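Local coordinates for tetratricopeptide TPR_2 repeat protein (Thermobaculum terrenum, PDB 5DJS) that joins tetratricopeptide repeats to a family 41 glycosyltransferase region of the GT-B clan, with uridine-5'-diphosphate bound in the model, at residues 20-33 against 45-57. The protein carries 1 engineered substitution. Residues are numbered along the deposited sequence; the frame is centred on the assembly and turned at random.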
loop_
_atom_site.group_PDB
_atom_site.type_symbol
_atom_site.label_atom_id
_atom_site.label_comp_id
_atom_site.label_asym_id
_atom_site.label_seq_id
_atom_site.Cartn_x
_atom_site.Cartn_y
_atom_site.Cartn_z
ATOM N N GLN A 20 -19.759 2.507 -11.456
ATOM C CA GLN A 20 -18.658 2.178 -10.543
ATOM C C GLN A 20 -17.385 1.768 -11.303
ATOM O O GLN A 20 -16.283 2.126 -10.881
ATOM C CB GLN A 20 -19.094 1.138 -9.489
ATOM C CG GLN A 20 -18.989 -0.341 -9.871
ATOM C CD GLN A 20 -17.714 -1.033 -9.394
ATOM O OE1 GLN A 20 -16.952 -0.502 -8.583
ATOM N NE2 GLN A 20 -17.491 -2.245 -9.894
ATOM N N ARG A 21 -17.531 1.054 -12.423
ATOM C CA ARG A 21 -16.377 0.708 -13.273
ATOM C C ARG A 21 -15.730 1.930 -13.927
ATOM O O ARG A 21 -14.514 1.944 -14.106
ATOM C CB ARG A 21 -16.737 -0.311 -14.362
ATOM C CG ARG A 21 -16.511 -1.764 -13.968
ATOM C CD ARG A 21 -16.455 -2.662 -15.195
ATOM N NE ARG A 21 -17.628 -2.477 -16.060
ATOM C CZ ARG A 21 -18.847 -2.979 -15.836
ATOM N NH1 ARG A 21 -19.104 -3.730 -14.762
ATOM N NH2 ARG A 21 -19.830 -2.725 -16.701
ATOM N N SER A 22 -16.534 2.934 -14.291
ATOM C CA SER A 22 -16.008 4.191 -14.852
ATOM C C SER A 22 -15.456 5.174 -13.802
ATOM O O SER A 22 -14.796 6.140 -14.177
ATOM C CB SER A 22 -17.065 4.895 -15.711
ATOM O OG SER A 22 -18.023 5.572 -14.922
ATOM N N GLY A 23 -15.728 4.939 -12.514
ATOM C CA GLY A 23 -15.247 5.797 -11.423
ATOM C C GLY A 23 -16.308 6.650 -10.729
ATOM O O GLY A 23 -16.055 7.149 -9.636
ATOM N N ASP A 24 -17.479 6.828 -11.349
ATOM C CA ASP A 24 -18.564 7.658 -10.783
ATOM C C ASP A 24 -19.268 6.948 -9.601
ATOM O O ASP A 24 -20.202 6.154 -9.784
ATOM C CB ASP A 24 -19.574 8.052 -11.883
ATOM C CG ASP A 24 -20.530 9.192 -11.464
ATOM O OD1 ASP A 24 -20.464 9.699 -10.316
ATOM O OD2 ASP A 24 -21.367 9.582 -12.311
ATOM N N VAL A 25 -18.807 7.266 -8.391
ATOM C CA VAL A 25 -19.246 6.592 -7.164
ATOM C C VAL A 25 -20.622 7.100 -6.724
ATOM O O VAL A 25 -21.521 6.294 -6.477
ATOM C CB VAL A 25 -18.184 6.740 -6.033
ATOM C CG1 VAL A 25 -18.715 6.303 -4.670
ATOM C CG2 VAL A 25 -16.936 5.935 -6.385
ATOM N N LEU A 26 -20.777 8.424 -6.635
ATOM C CA LEU A 26 -22.048 9.055 -6.232
ATOM C C LEU A 26 -23.252 8.634 -7.098
ATOM O O LEU A 26 -24.381 8.561 -6.602
ATOM C CB LEU A 26 -21.919 10.594 -6.216
ATOM C CG LEU A 26 -21.036 11.212 -5.115
ATOM C CD1 LEU A 26 -20.661 12.650 -5.454
ATOM C CD2 LEU A 26 -21.700 11.146 -3.742
ATOM N N ALA A 27 -23.006 8.352 -8.377
ATOM C CA ALA A 27 -24.056 7.885 -9.288
ATOM C C ALA A 27 -24.392 6.405 -9.108
ATOM O O ALA A 27 -25.555 6.023 -9.247
ATOM C CB ALA A 27 -23.669 8.159 -10.735
ATOM N N SER A 28 -23.381 5.576 -8.838
ATOM C CA SER A 28 -23.598 4.143 -8.577
ATOM C C SER A 28 -24.358 3.926 -7.265
ATOM O O SER A 28 -25.273 3.107 -7.203
ATOM C CB SER A 28 -22.271 3.381 -8.544
ATOM O OG SER A 28 -22.485 1.980 -8.472
ATOM N N GLU A 29 -23.966 4.667 -6.228
ATOM C CA GLU A 29 -24.652 4.647 -4.934
ATOM C C GLU A 29 -26.140 4.972 -5.077
ATOM O O GLU A 29 -26.982 4.219 -4.598
ATOM C CB GLU A 29 -23.994 5.630 -3.948
ATOM C CG GLU A 29 -24.770 5.846 -2.646
ATOM C CD GLU A 29 -24.132 6.855 -1.706
ATOM O OE1 GLU A 29 -23.749 7.951 -2.163
ATOM O OE2 GLU A 29 -24.040 6.560 -0.496
ATOM N N ARG A 30 -26.464 6.091 -5.721
ATOM C CA ARG A 30 -27.863 6.548 -5.767
ATOM C C ARG A 30 -28.745 5.578 -6.575
ATOM O O ARG A 30 -29.931 5.405 -6.268
ATOM C CB ARG A 30 -27.982 8.027 -6.227
ATOM C CG ARG A 30 -28.271 8.311 -7.705
ATOM C CD ARG A 30 -28.596 9.790 -7.941
ATOM N NE ARG A 30 -27.481 10.668 -7.578
ATOM C CZ ARG A 30 -26.454 11.001 -8.369
ATOM N NH1 ARG A 30 -26.357 10.557 -9.625
ATOM N NH2 ARG A 30 -25.502 11.801 -7.893
ATOM N N ALA A 31 -28.150 4.935 -7.579
ATOM C CA ALA A 31 -28.817 3.875 -8.342
ATOM C C ALA A 31 -29.061 2.620 -7.495
ATOM O O ALA A 31 -30.118 1.998 -7.600
ATOM C CB ALA A 31 -28.001 3.522 -9.579
ATOM N N CYS A 32 -28.081 2.247 -6.671
ATOM C CA CYS A 32 -28.243 1.139 -5.709
ATOM C C CYS A 32 -29.358 1.392 -4.689
ATOM O O CYS A 32 -30.073 0.467 -4.324
ATOM C CB CYS A 32 -26.949 0.857 -4.946
ATOM S SG CYS A 32 -25.695 -0.062 -5.844
ATOM N N TRP A 33 -29.488 2.629 -4.216
ATOM C CA TRP A 33 -30.589 2.988 -3.311
ATOM C C TRP A 33 -31.938 2.849 -4.008
ATOM O O TRP A 33 -32.883 2.342 -3.402
ATOM C CB TRP A 33 -30.426 4.404 -2.709
ATOM C CG TRP A 33 -29.362 4.476 -1.629
ATOM C CD1 TRP A 33 -28.231 5.234 -1.649
ATOM C CD2 TRP A 33 -29.328 3.739 -0.392
ATOM N NE1 TRP A 33 -27.493 5.027 -0.499
ATOM C CE2 TRP A 33 -28.143 4.115 0.287
ATOM C CE3 TRP A 33 -30.184 2.803 0.210
ATOM C CZ2 TRP A 33 -27.791 3.589 1.534
ATOM C CZ3 TRP A 33 -29.831 2.276 1.450
ATOM C CH2 TRP A 33 -28.643 2.675 2.100
ATOM N N ALA A 45 -27.428 -5.396 -4.746
ATOM C CA ALA A 45 -27.397 -3.952 -4.586
ATOM C C ALA A 45 -26.885 -3.597 -3.191
ATOM O O ALA A 45 -26.138 -2.628 -3.024
ATOM C CB ALA A 45 -28.789 -3.380 -4.803
ATOM N N LEU A 46 -27.325 -4.368 -2.195
ATOM C CA LEU A 46 -26.707 -4.387 -0.866
ATOM C C LEU A 46 -25.200 -4.582 -0.976
ATOM O O LEU A 46 -24.432 -3.801 -0.421
ATOM C CB LEU A 46 -27.298 -5.516 -0.003
ATOM C CG LEU A 46 -28.432 -5.257 1.007
ATOM C CD1 LEU A 46 -28.979 -3.836 1.033
ATOM C CD2 LEU A 46 -29.561 -6.251 0.795
ATOM N N HIS A 47 -24.800 -5.623 -1.703
ATOM C CA HIS A 47 -23.384 -5.914 -1.964
ATOM C C HIS A 47 -22.594 -4.761 -2.612
ATOM O O HIS A 47 -21.486 -4.451 -2.173
ATOM C CB HIS A 47 -23.256 -7.150 -2.852
ATOM C CG HIS A 47 -21.877 -7.353 -3.399
ATOM N ND1 HIS A 47 -20.816 -7.716 -2.601
ATOM C CD2 HIS A 47 -21.388 -7.238 -4.658
ATOM C CE1 HIS A 47 -19.731 -7.824 -3.347
ATOM N NE2 HIS A 47 -20.048 -7.533 -4.595
ATOM N N LEU A 48 -23.156 -4.151 -3.653
ATOM C CA LEU A 48 -22.474 -3.078 -4.379
ATOM C C LEU A 48 -22.324 -1.803 -3.537
ATOM O O LEU A 48 -21.248 -1.187 -3.530
ATOM C CB LEU A 48 -23.198 -2.772 -5.699
ATOM C CG LEU A 48 -22.569 -1.747 -6.657
ATOM C CD1 LEU A 48 -21.080 -1.985 -6.881
ATOM C CD2 LEU A 48 -23.310 -1.766 -7.986
ATOM N N LEU A 49 -23.399 -1.420 -2.840
ATOM C CA LEU A 49 -23.324 -0.386 -1.792
ATOM C C LEU A 49 -22.294 -0.719 -0.712
ATOM O O LEU A 49 -21.633 0.172 -0.188
ATOM C CB LEU A 49 -24.671 -0.172 -1.114
ATOM C CG LEU A 49 -25.616 0.896 -1.634
ATOM C CD1 LEU A 49 -26.939 0.795 -0.900
ATOM C CD2 LEU A 49 -25.049 2.288 -1.442
ATOM N N GLY A 50 -22.197 -1.997 -0.366
ATOM C CA GLY A 50 -21.109 -2.521 0.447
ATOM C C GLY A 50 -19.727 -2.143 -0.051
ATOM O O GLY A 50 -18.973 -1.533 0.704
ATOM N N LEU A 51 -19.398 -2.496 -1.304
ATOM C CA LEU A 51 -18.082 -2.167 -1.907
ATOM C C LEU A 51 -17.783 -0.686 -1.828
ATOM O O LEU A 51 -16.716 -0.289 -1.373
ATOM C CB LEU A 51 -18.007 -2.488 -3.403
ATOM C CG LEU A 51 -18.348 -3.831 -3.994
ATOM C CD1 LEU A 51 -17.917 -3.861 -5.457
ATOM C CD2 LEU A 51 -17.642 -4.899 -3.216
ATOM N N LEU A 52 -18.738 0.106 -2.312
ATOM C CA LEU A 52 -18.537 1.524 -2.550
ATOM C C LEU A 52 -18.214 2.248 -1.262
ATOM O O LEU A 52 -17.264 3.019 -1.209
ATOM C CB LEU A 52 -19.777 2.140 -3.209
ATOM C CG LEU A 52 -20.109 1.662 -4.628
ATOM C CD1 LEU A 52 -21.527 2.081 -5.003
ATOM C CD2 LEU A 52 -19.101 2.186 -5.646
ATOM N N HIS A 53 -19.003 1.981 -0.228
ATOM C CA HIS A 53 -18.739 2.520 1.106
ATOM C C HIS A 53 -17.452 1.964 1.728
ATOM O O HIS A 53 -16.783 2.666 2.484
ATOM C CB HIS A 53 -19.957 2.322 2.013
ATOM C CG HIS A 53 -21.055 3.298 1.731
ATOM N ND1 HIS A 53 -21.068 4.566 2.271
ATOM C CD2 HIS A 53 -22.146 3.219 0.934
ATOM C CE1 HIS A 53 -22.130 5.218 1.834
ATOM N NE2 HIS A 53 -22.799 4.425 1.020
ATOM N N GLY A 54 -17.109 0.723 1.393
ATOM C CA GLY A 54 -15.818 0.133 1.743
ATOM C C GLY A 54 -14.637 0.863 1.128
ATOM O O GLY A 54 -13.639 1.097 1.807
ATOM N N GLU A 55 -14.754 1.220 -0.153
ATOM C CA GLU A 55 -13.753 2.060 -0.833
ATOM C C GLU A 55 -13.724 3.475 -0.246
ATOM O O GLU A 55 -12.647 4.030 -0.059
ATOM C CB GLU A 55 -13.992 2.119 -2.351
ATOM C CG GLU A 55 -13.567 0.858 -3.104
ATOM C CD GLU A 55 -13.806 0.931 -4.616
ATOM O OE1 GLU A 55 -14.761 1.610 -5.073
ATOM O OE2 GLU A 55 -13.031 0.289 -5.360
ATOM N N CYS A 56 -14.895 4.039 0.059
ATOM C CA CYS A 56 -14.991 5.361 0.716
ATOM C C CYS A 56 -14.516 5.385 2.181
ATOM O O CYS A 56 -14.328 6.462 2.729
ATOM C CB CYS A 56 -16.425 5.917 0.645
ATOM S SG CYS A 56 -17.016 6.299 -1.021
ATOM N N GLY A 57 -14.362 4.225 2.824
ATOM C CA GLY A 57 -13.874 4.154 4.207
ATOM C C GLY A 57 -14.938 4.068 5.294
ATOM O O GLY A 57 -14.599 3.982 6.473
#
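A45 starts the contact, packed against C32 where the backbones come nearest, their CA atoms 5.3 Å apart. L48 spreads its two methyls: CD1 meets the CG of Q20, while CD2 lies 3.6 Å from C32 SG and faces S28, whose OG is hydrogen-bonded to the carbonyl of A16 in helix 5-21. Across the contact L49 meets three residues. Its CG touches C32 CB, CD2 rests on the E29 chain, and L49 CD1 lies over the six-membered ring of W33 in a CH-pi contact, 3.6 Å from its centroid and 6° off the normal. L52 is a knob among Q20, V25, S28 and E29, with CD1 against S28 OG and the E29 backbone N and CD2 against Q20 CB. H53 offers NE2 to E29 OE2 in a weak hydrogen bond, 2.9 Å long but bent to 125°; E29 reaches it with CG anti to the backbone N and an extended chain. H53 ND1 is hydrogen-bonded to N58 OD1. C56 closes the row, its SG 4.0 Å from V25 CG1. Helices 25-33 and 45-56 run nearly antiparallel, at 152° with axes 9.3 Å apart, consistent with helix packing in a tetratricopeptide-repeat array, to which 45-57 belongs.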